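PDB 1TUO: putative phosphomannomutase from Thermus thermophilus, which probably acts as a magnesium-dependent phosphosugar mutase of the phosphohexose mutase family, shifting a phosphoryl group between two positions on its sugar substrate. Local coordinates for residues V337-H342 with I349-L354; L276-K281 with D326-G331; L44-G49 with Q130-A135. All blocks are in the same frame, centred on the assembly; numbering follows the deposited sequence.

Contact 1 (V337-H342 with I349-L354)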
loop_
_atom_site.group_PDB
_atom_site.type_symbol
_atom_site.label_atom_id
_atom_site.label_comp_id
_atom_site.label_asym_id
_atom_site.label_seq_id
_atom_site.Cartn_x
_atom_site.Cartn_y
_atom_site.Cartn_z
ATOM N N VAL A 337 3.597 -2.479 -1.769
ATOM C CA VAL A 337 4.391 -3.224 -2.741
ATOM C C VAL A 337 3.460 -3.743 -3.829
ATOM O O VAL A 337 2.372 -4.241 -3.536
ATOM C CB VAL A 337 5.093 -4.439 -2.106
ATOM C CG1 VAL A 337 6.057 -5.065 -3.122
ATOM C CG2 VAL A 337 5.833 -4.019 -0.835
ATOM N N GLY A 338 3.897 -3.626 -5.079
ATOM C CA GLY A 338 3.103 -4.096 -6.198
ATOM C C GLY A 338 3.835 -5.181 -6.969
ATOM O O GLY A 338 5.066 -5.199 -7.026
ATOM N N TYR A 339 3.066 -6.081 -7.567
ATOM C CA TYR A 339 3.602 -7.202 -8.330
ATOM C C TYR A 339 2.954 -7.140 -9.711
ATOM O O TYR A 339 1.783 -7.482 -9.878
ATOM C CB TYR A 339 3.256 -8.496 -7.592
ATOM C CG TYR A 339 3.663 -8.417 -6.135
ATOM C CD1 TYR A 339 4.993 -8.613 -5.743
ATOM C CD2 TYR A 339 2.738 -8.053 -5.159
ATOM C CE1 TYR A 339 5.385 -8.441 -4.411
ATOM C CE2 TYR A 339 3.118 -7.875 -3.836
ATOM C CZ TYR A 339 4.439 -8.068 -3.465
ATOM O OH TYR A 339 4.802 -7.874 -2.149
ATOM N N PRO A 340 3.719 -6.693 -10.718
ATOM C CA PRO A 340 3.283 -6.542 -12.111
ATOM C C PRO A 340 2.432 -7.648 -12.738
ATOM O O PRO A 340 1.418 -7.359 -13.374
ATOM C CB PRO A 340 4.599 -6.297 -12.866
ATOM C CG PRO A 340 5.648 -6.894 -11.970
ATOM C CD PRO A 340 5.177 -6.503 -10.605
ATOM N N GLU A 341 2.827 -8.905 -12.565
ATOM C CA GLU A 341 2.064 -10.001 -13.152
ATOM C C GLU A 341 0.712 -10.224 -12.478
ATOM O O GLU A 341 -0.101 -11.019 -12.951
ATOM C CB GLU A 341 2.897 -11.291 -13.140
ATOM C CG GLU A 341 3.942 -11.373 -12.035
ATOM C CD GLU A 341 3.685 -11.504 -10.551
ATOM O OE1 GLU A 341 2.687 -12.209 -10.502
ATOM O OE2 GLU A 341 4.349 -11.210 -9.559
ATOM N N HIS A 342 0.476 -9.498 -11.388
ATOM C CA HIS A 342 -0.765 -9.585 -10.619
ATOM C C HIS A 342 -1.682 -8.401 -10.951
ATOM O O HIS A 342 -2.660 -8.543 -11.685
ATOM C CB HIS A 342 -0.414 -9.606 -9.121
ATOM C CG HIS A 342 -1.594 -9.509 -8.199
ATOM N ND1 HIS A 342 -2.684 -10.348 -8.282
ATOM C CD2 HIS A 342 -1.824 -8.698 -7.137
ATOM C CE1 HIS A 342 -3.535 -10.059 -7.313
ATOM N NE2 HIS A 342 -3.036 -9.061 -6.603
ATOM N N ILE A 349 -2.152 -8.032 0.853
ATOM C CA ILE A 349 -2.531 -9.420 1.065
ATOM C C ILE A 349 -1.530 -10.309 0.324
ATOM O O ILE A 349 -0.992 -11.268 0.890
ATOM C CB ILE A 349 -3.959 -9.685 0.552
ATOM C CG1 ILE A 349 -4.948 -8.767 1.288
ATOM C CG2 ILE A 349 -4.325 -11.157 0.750
ATOM C CD1 ILE A 349 -4.917 -8.892 2.809
ATOM N N LEU A 350 -1.257 -9.984 -0.933
ATOM C CA LEU A 350 -0.287 -10.778 -1.681
ATOM C C LEU A 350 1.099 -10.608 -1.065
ATOM O O LEU A 350 1.889 -11.551 -1.039
ATOM C CB LEU A 350 -0.245 -10.376 -3.159
ATOM C CG LEU A 350 0.764 -11.178 -3.990
ATOM C CD1 LEU A 350 0.492 -12.674 -3.814
ATOM C CD2 LEU A 350 0.659 -10.791 -5.456
ATOM N N THR A 351 1.401 -9.411 -0.559
ATOM C CA THR A 351 2.707 -9.194 0.057
ATOM C C THR A 351 2.857 -10.112 1.260
ATOM O O THR A 351 3.910 -10.719 1.463
ATOM C CB THR A 351 2.900 -7.737 0.534
ATOM O OG1 THR A 351 2.854 -6.854 -0.590
ATOM C CG2 THR A 351 4.256 -7.583 1.201
ATOM N N SER A 352 1.800 -10.212 2.061
ATOM C CA SER A 352 1.836 -11.068 3.236
ATOM C C SER A 352 2.084 -12.514 2.823
ATOM O O SER A 352 2.913 -13.207 3.416
ATOM C CB SER A 352 0.516 -10.977 4.001
ATOM O OG SER A 352 0.327 -9.675 4.523
ATOM N N LEU A 353 1.367 -12.964 1.799
ATOM C CA LEU A 353 1.514 -14.336 1.331
ATOM C C LEU A 353 2.887 -14.620 0.725
ATOM O O LEU A 353 3.411 -15.726 0.881
ATOM C CB LEU A 353 0.391 -14.675 0.340
ATOM C CG LEU A 353 -0.990 -14.700 1.010
ATOM C CD1 LEU A 353 -2.107 -14.784 -0.027
ATOM C CD2 LEU A 353 -1.052 -15.881 1.971
ATOM N N LEU A 354 3.482 -13.641 0.045
ATOM C CA LEU A 354 4.811 -13.854 -0.529
ATOM C C LEU A 354 5.855 -13.897 0.585
ATOM O O LEU A 354 6.840 -14.635 0.494
ATOM C CB LEU A 354 5.152 -12.759 -1.541
ATOM C CG LEU A 354 4.379 -12.845 -2.864
ATOM C CD1 LEU A 354 4.593 -11.580 -3.676
ATOM C CD2 LEU A 354 4.837 -14.074 -3.652
HETATM O O HOH W 1 1.756 -3.924 -0.069
#

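Contact 2 (L276-K281 with D326-G331)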
loop_
_atom_site.group_PDB
_atom_site.type_symbol
_atom_site.label_atom_id
_atom_site.label_comp_id
_atom_site.label_asym_id
_atom_site.label_seq_id
_atom_site.Cartn_x
_atom_site.Cartn_y
_atom_site.Cartn_z
ATOM N N LEU A 276 14.884 -9.837 -3.475
ATOM C CA LEU A 276 15.906 -10.876 -3.548
ATOM C C LEU A 276 15.273 -12.235 -3.811
ATOM O O LEU A 276 15.727 -12.980 -4.671
ATOM C CB LEU A 276 16.700 -10.942 -2.243
ATOM C CG LEU A 276 17.769 -12.037 -2.160
ATOM C CD1 LEU A 276 18.811 -11.821 -3.249
ATOM C CD2 LEU A 276 18.431 -11.994 -0.789
ATOM N N TYR A 277 14.228 -12.547 -3.058
ATOM C CA TYR A 277 13.532 -13.817 -3.208
ATOM C C TYR A 277 12.979 -14.002 -4.619
ATOM O O TYR A 277 13.187 -15.045 -5.242
ATOM C CB TYR A 277 12.394 -13.913 -2.188
ATOM C CG TYR A 277 11.575 -15.179 -2.322
ATOM C CD1 TYR A 277 10.237 -15.130 -2.711
ATOM C CD2 TYR A 277 12.150 -16.426 -2.089
ATOM C CE1 TYR A 277 9.492 -16.300 -2.865
ATOM C CE2 TYR A 277 11.414 -17.600 -2.242
ATOM C CZ TYR A 277 10.090 -17.530 -2.631
ATOM O OH TYR A 277 9.367 -18.692 -2.803
ATOM N N ARG A 278 12.287 -12.989 -5.132
ATOM C CA ARG A 278 11.710 -13.085 -6.468
ATOM C C ARG A 278 12.792 -13.178 -7.537
ATOM O O ARG A 278 12.645 -13.915 -8.514
ATOM C CB ARG A 278 10.783 -11.890 -6.734
ATOM C CG ARG A 278 9.454 -11.989 -5.990
ATOM C CD ARG A 278 8.691 -10.661 -5.974
ATOM N NE ARG A 278 8.133 -10.262 -7.269
ATOM C CZ ARG A 278 7.084 -10.835 -7.859
ATOM N NH1 ARG A 278 6.459 -11.853 -7.284
ATOM N NH2 ARG A 278 6.635 -10.366 -9.020
ATOM N N PHE A 279 13.882 -12.440 -7.352
ATOM C CA PHE A 279 14.970 -12.486 -8.316
ATOM C C PHE A 279 15.562 -13.890 -8.354
ATOM O O PHE A 279 15.838 -14.432 -9.430
ATOM C CB PHE A 279 16.074 -11.502 -7.943
ATOM C CG PHE A 279 17.298 -11.632 -8.798
ATOM C CD1 PHE A 279 17.361 -11.021 -10.041
ATOM C CD2 PHE A 279 18.374 -12.403 -8.374
ATOM C CE1 PHE A 279 18.481 -11.179 -10.855
ATOM C CE2 PHE A 279 19.495 -12.568 -9.180
ATOM C CZ PHE A 279 19.544 -11.953 -10.423
ATOM N N ARG A 280 15.769 -14.474 -7.179
ATOM C CA ARG A 280 16.350 -15.811 -7.109
ATOM C C ARG A 280 15.405 -16.880 -7.663
ATOM O O ARG A 280 15.853 -17.950 -8.060
ATOM C CB ARG A 280 16.776 -16.141 -5.670
ATOM C CG ARG A 280 17.943 -15.274 -5.188
ATOM C CD ARG A 280 18.308 -15.485 -3.716
ATOM N NE ARG A 280 19.020 -16.739 -3.461
ATOM C CZ ARG A 280 19.593 -17.039 -2.298
ATOM N NH1 ARG A 280 19.539 -16.176 -1.290
ATOM N NH2 ARG A 280 20.218 -18.200 -2.137
ATOM N N LYS A 281 14.107 -16.588 -7.692
ATOM C CA LYS A 281 13.136 -17.535 -8.241
ATOM C C LYS A 281 13.176 -17.491 -9.762
ATOM O O LYS A 281 12.531 -18.302 -10.429
ATOM C CB LYS A 281 11.713 -17.221 -7.770
ATOM C CG LYS A 281 11.377 -17.762 -6.396
ATOM C CD LYS A 281 9.900 -17.572 -6.064
ATOM C CE LYS A 281 9.006 -18.376 -6.996
ATOM N NZ LYS A 281 7.562 -18.241 -6.644
ATOM N N ASP A 326 8.114 -4.637 -18.177
ATOM C CA ASP A 326 9.468 -5.142 -17.979
ATOM C C ASP A 326 9.920 -5.034 -16.520
ATOM O O ASP A 326 11.113 -4.925 -16.246
ATOM C CB ASP A 326 10.435 -4.373 -18.887
ATOM C CG ASP A 326 11.813 -5.009 -18.954
ATOM O OD1 ASP A 326 12.713 -4.411 -19.585
ATOM O OD2 ASP A 326 12.000 -6.107 -18.386
ATOM N N CYS A 327 8.968 -5.075 -15.589
ATOM C CA CYS A 327 9.278 -4.974 -14.160
ATOM C C CYS A 327 8.918 -6.268 -13.422
ATOM O O CYS A 327 8.104 -7.056 -13.912
ATOM C CB CYS A 327 8.486 -3.824 -13.526
ATOM S SG CYS A 327 8.630 -2.207 -14.320
ATOM N N PHE A 328 9.518 -6.497 -12.253
ATOM C CA PHE A 328 9.175 -7.689 -11.476
ATOM C C PHE A 328 8.750 -7.346 -10.049
ATOM O O PHE A 328 8.296 -8.206 -9.301
ATOM C CB PHE A 328 10.311 -8.734 -11.477
ATOM C CG PHE A 328 11.505 -8.373 -10.633
ATOM C CD1 PHE A 328 12.499 -7.533 -11.124
ATOM C CD2 PHE A 328 11.655 -8.911 -9.357
ATOM C CE1 PHE A 328 13.633 -7.235 -10.355
ATOM C CE2 PHE A 328 12.773 -8.622 -8.583
ATOM C CZ PHE A 328 13.766 -7.785 -9.079
ATOM N N ILE A 329 8.883 -6.077 -9.680
ATOM C CA ILE A 329 8.466 -5.636 -8.352
ATOM C C ILE A 329 8.512 -4.114 -8.284
ATOM O O ILE A 329 9.296 -3.479 -8.985
ATOM C CB ILE A 329 9.371 -6.241 -7.245
ATOM C CG1 ILE A 329 8.680 -6.120 -5.883
ATOM C CG2 ILE A 329 10.719 -5.532 -7.219
ATOM C CD1 ILE A 329 9.403 -6.877 -4.766
ATOM N N GLY A 330 7.651 -3.528 -7.458
ATOM C CA GLY A 330 7.633 -2.079 -7.315
ATOM C C GLY A 330 7.298 -1.750 -5.876
ATOM O O GLY A 330 6.384 -2.339 -5.308
ATOM N N GLY A 331 8.013 -0.814 -5.269
ATOM C CA GLY A 331 7.698 -0.531 -3.882
ATOM C C GLY A 331 7.919 0.882 -3.403
ATOM O O GLY A 331 8.626 1.679 -4.025
#

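Contact 3 (L44-G49 with Q130-A135)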
loop_
_atom_site.group_PDB
_atom_site.type_symbol
_atom_site.label_atom_id
_atom_site.label_comp_id
_atom_site.label_asym_id
_atom_site.label_seq_id
_atom_site.Cartn_x
_atom_site.Cartn_y
_atom_site.Cartn_z
ATOM N N LEU A 44 -18.935 8.650 -18.919
ATOM C CA LEU A 44 -19.877 8.640 -20.037
ATOM C C LEU A 44 -19.207 9.215 -21.280
ATOM O O LEU A 44 -19.446 8.751 -22.399
ATOM C CB LEU A 44 -21.121 9.461 -19.685
ATOM C CG LEU A 44 -22.079 8.844 -18.662
ATOM C CD1 LEU A 44 -23.115 9.879 -18.263
ATOM C CD2 LEU A 44 -22.762 7.620 -19.258
ATOM N N GLU A 45 -18.363 10.220 -21.076
ATOM C CA GLU A 45 -17.648 10.869 -22.174
ATOM C C GLU A 45 -16.686 9.897 -22.850
ATOM O O GLU A 45 -16.304 10.089 -24.004
ATOM C CB GLU A 45 -16.880 12.089 -21.640
ATOM C CG GLU A 45 -16.253 12.995 -22.705
ATOM C CD GLU A 45 -15.007 12.401 -23.339
ATOM O OE1 GLU A 45 -14.096 11.996 -22.586
ATOM O OE2 GLU A 45 -14.933 12.346 -24.588
ATOM N N ARG A 46 -16.298 8.849 -22.132
ATOM C CA ARG A 46 -15.376 7.861 -22.681
ATOM C C ARG A 46 -16.065 6.568 -23.108
ATOM O O ARG A 46 -15.401 5.564 -23.355
ATOM C CB ARG A 46 -14.275 7.534 -21.670
ATOM C CG ARG A 46 -13.293 8.661 -21.408
ATOM C CD ARG A 46 -12.128 8.143 -20.581
ATOM N NE ARG A 46 -11.126 9.170 -20.316
ATOM C CZ ARG A 46 -10.110 8.443 -19.816
ATOM N NH1 ARG A 46 -10.605 7.288 -19.408
ATOM N NH2 ARG A 46 -8.885 8.820 -19.437
ATOM N N GLY A 47 -17.391 6.586 -23.187
ATOM C CA GLY A 47 -18.108 5.394 -23.610
ATOM C C GLY A 47 -18.875 4.667 -22.523
ATOM O O GLY A 47 -19.439 3.603 -22.768
ATOM N N GLY A 48 -18.897 5.230 -21.318
ATOM C CA GLY A 48 -19.622 4.589 -20.235
ATOM C C GLY A 48 -19.028 3.239 -19.877
ATOM O O GLY A 48 -17.817 3.034 -19.980
ATOM N N GLY A 49 -19.881 2.313 -19.453
ATOM C CA GLY A 49 -19.408 0.992 -19.091
ATOM C C GLY A 49 -19.754 0.589 -17.672
ATOM O O GLY A 49 -20.633 1.170 -17.040
ATOM N N GLN A 130 -2.425 10.744 -13.318
ATOM C CA GLN A 130 -2.642 12.152 -13.004
ATOM C C GLN A 130 -3.538 12.855 -14.025
ATOM O O GLN A 130 -4.394 13.656 -13.654
ATOM C CB GLN A 130 -1.299 12.881 -12.905
ATOM C CG GLN A 130 -1.427 14.347 -12.514
ATOM C CD GLN A 130 -0.081 15.027 -12.327
ATOM O OE1 GLN A 130 -0.011 16.229 -12.063
ATOM N NE2 GLN A 130 0.996 14.259 -12.460
ATOM N N GLU A 131 -3.344 12.553 -15.306
ATOM C CA GLU A 131 -4.142 13.172 -16.365
ATOM C C GLU A 131 -5.636 12.906 -16.188
ATOM O O GLU A 131 -6.467 13.797 -16.389
ATOM C CB GLU A 131 -3.690 12.659 -17.738
ATOM C CG GLU A 131 -2.286 13.089 -18.142
ATOM C CD GLU A 131 -1.227 12.683 -17.133
ATOM O OE1 GLU A 131 -1.167 11.482 -16.781
ATOM O OE2 GLU A 131 -0.452 13.564 -16.696
ATOM N N GLU A 132 -5.973 11.673 -15.815
ATOM C CA GLU A 132 -7.365 11.290 -15.605
ATOM C C GLU A 132 -7.902 11.949 -14.330
ATOM O O GLU A 132 -9.063 12.366 -14.269
ATOM C CB GLU A 132 -7.469 9.762 -15.516
ATOM C CG GLU A 132 -8.870 9.244 -15.267
ATOM C CD GLU A 132 -9.087 7.850 -15.816
ATOM O OE1 GLU A 132 -8.134 7.042 -15.812
ATOM O OE2 GLU A 132 -10.222 7.555 -16.246
ATOM N N ALA A 133 -7.044 12.052 -13.319
ATOM C CA ALA A 133 -7.428 12.674 -12.054
ATOM C C ALA A 133 -7.821 14.130 -12.298
ATOM O O ALA A 133 -8.815 14.626 -11.759
ATOM C CB ALA A 133 -6.270 12.614 -11.080
ATOM N N LYS A 134 -7.032 14.813 -13.117
ATOM C CA LYS A 134 -7.298 16.211 -13.427
ATOM C C LYS A 134 -8.601 16.365 -14.198
ATOM O O LYS A 134 -9.353 17.309 -13.977
ATOM C CB LYS A 134 -6.143 16.798 -14.241
ATOM C CG LYS A 134 -4.887 17.074 -13.427
ATOM C CD LYS A 134 -5.163 18.115 -12.345
ATOM C CE LYS A 134 -3.906 18.475 -11.566
ATOM N NZ LYS A 134 -4.179 19.527 -10.541
ATOM N N ALA A 135 -8.862 15.431 -15.106
ATOM C CA ALA A 135 -10.075 15.476 -15.913
ATOM C C ALA A 135 -11.329 15.371 -15.047
ATOM O O ALA A 135 -12.309 16.089 -15.257
ATOM C CB ALA A 135 -10.047 14.354 -16.943
HETATM O O HOH W 2 -8.237 5.484 -17.962
#

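Contact 1 (V337-H342 with I349-L354)
Tyr339 is gripped by helix residues Leu350, Thr351 and Leu354 where, in the alpha/beta/alpha domain III of the phosphohexose mutase fold, helix 348-362 packs on the edge strand 337-339 of a four-stranded mixed sheet. The strand and helix segments run at 83° to each other with axes 8.7 Å apart, so the strand meets the helix almost crosswise. The tyrosine ring bridges that gap. Leu354 CD1 sits over one face, displaced toward the rim, and its 3.6 Å distance to the Tyr339 ring centroid marks a CH-pi contact; the 3.3 Å from Leu354 CD1 to Tyr339 CE1 shows how tight the packing is. Leu350 CD2 approaches the Tyr339 ring obliquely, 3.5 Å from Tyr339 CD2, and the same methyl lies over a face of the His342 ring, a CH-pi contact at 4.0 Å from the His342 ring centroid. One leucine branch thus serves two rings. At the phenol end Tyr339 OH donates to Thr351 OG1 over 2.7 Å, with the acceptor in the ring plane, which fixes the ring's far end against the helix. Beside this bond a water links the two segments: it accepts from Val337 N at 2.9 Å and donates to Thr351 OG1 at 3.2 Å. The threonine hydroxyl is set anti to its carbonyl carbon (chi1 -63°), beside the backbone N, where it also bonds the carbonyl O of Asp347 one turn back. Beyond this shell, Leu274 of helix 267-280 touches both Tyr339 and Thr351, and Leu164 of helix 157-165 touches both His342 and Leu350. Asp347 ties the loop to the start of the helix, taking His342 NE2 with OD1 and the backbone N of Leu350 with OD2.

Contact 2 (L276-K281 with D326-G331)
The Phe328 ring meets Arg278 edge-on: Arg278 CB lies near the ring plane, 4.1 Å from Phe328 CD2. One face of that ring carries CG2 of the next residue, Ile329, 3.9 Å above the plane and offset to the rim, while the backbone N of Phe279 comes in obliquely at 4.2 Å from Phe328 CE2. Phe306 adds an edge-to-face ring partner from outside both segments. The second flat group, the Arg278 guanidinium, has the carbonyl O of Phe328 at its edge and close to its plane, with Ile329 CB placed obliquely. Arg278 grips this single oxygen side-on with two nitrogens, NE at 2.9 Å and NH2 at 2.7 Å from Phe328 O. Because both N-H groups converge on one atom, neither bond is straight, the N-H...O angles being 142° and 148°. A bend in the arginine chain at chi3 (71°), together with the turn at chi4, brings the guanidinium toward the oxygen, and Arg278 CD is left 4.0 Å from Ile329 CD1. The acceptor sits where the chain turns a corner at Phe328, so helix 267-280 clasps strand 327-331 of the domain III sheet at that bend, as a layer of its alpha/beta/alpha sandwich. Phe306 also meets the ring of Phe279, joining the two aromatic side chains. The carbonyl supplies only a dipole; the likely counter-charge is Glu341, whose OE2 forms a salt bridge with Arg278 NH2. What the contact secures is the polar backbone: the buried Phe328 carbonyl is satisfied by two N-H donors of one side chain.

Contact 3 (L44-G49 with Q130-A135)
Arg46 and Glu132 form a surface ion pair in the alpha/beta/alpha domain I, between the turn after helix 29-45, a helix that ends in a Schellman motif, and the first turn of helix 130-138. The electrostatic part is a salt bridge: Glu132 OE2 sits over the guanidinium face, well out of its plane and 3.2 Å from Arg46 NH1, so the attraction is between charges and is not a directed hydrogen bond. The carboxylate and guanidinium planes are 39° apart. The 11.2 Å between the CA atoms of Arg46 and Glu132 is spanned by both side chains, an arginine extended from CG to NE and a glutamate extended beyond CG. Hydrogen bonds to the carboxylate come from a water and from His42. The water donates to Glu132 OE1 at 2.7 Å and accepts weakly from Arg46 NH1 at 3.3 Å, lying in the guanidinium plane, while His42 NE2, on helix 29-45, bonds OE2. With an alanine here instead of Glu132, the Arg46 guanidinium would probably lose its anionic mate and His42 NE2 its acceptor. The backbone part is the helix end: Gly47, the C-prime residue with positive phi, reverses the chain just after Arg46, and Gly47 N bonds Leu44 O at 3.1 Å.

Along the chain, contact 3 closes first, then contact 2, then contact 1. Contacts 1 and 2 share domain III and one mixed sheet: strands 327-331 and 337-339 are consecutive in sequence and antiparallel neighbours, with Gly338 N probably bonded to Gly330 O. Their centres are about 10 Å apart, and the two contacts touch through a salt bridge. Helices 267-280 and 348-362 thus pack against adjoining strands of the same sheet. Contact 3 is remote, in domain I, with its centre about 28 Å from that of contact 1 and 32 Å from that of contact 2; nearest atoms are about 17 Å away in both cases. It joins the end of helix 29-45 to helix 130-138 and touches neither of the others.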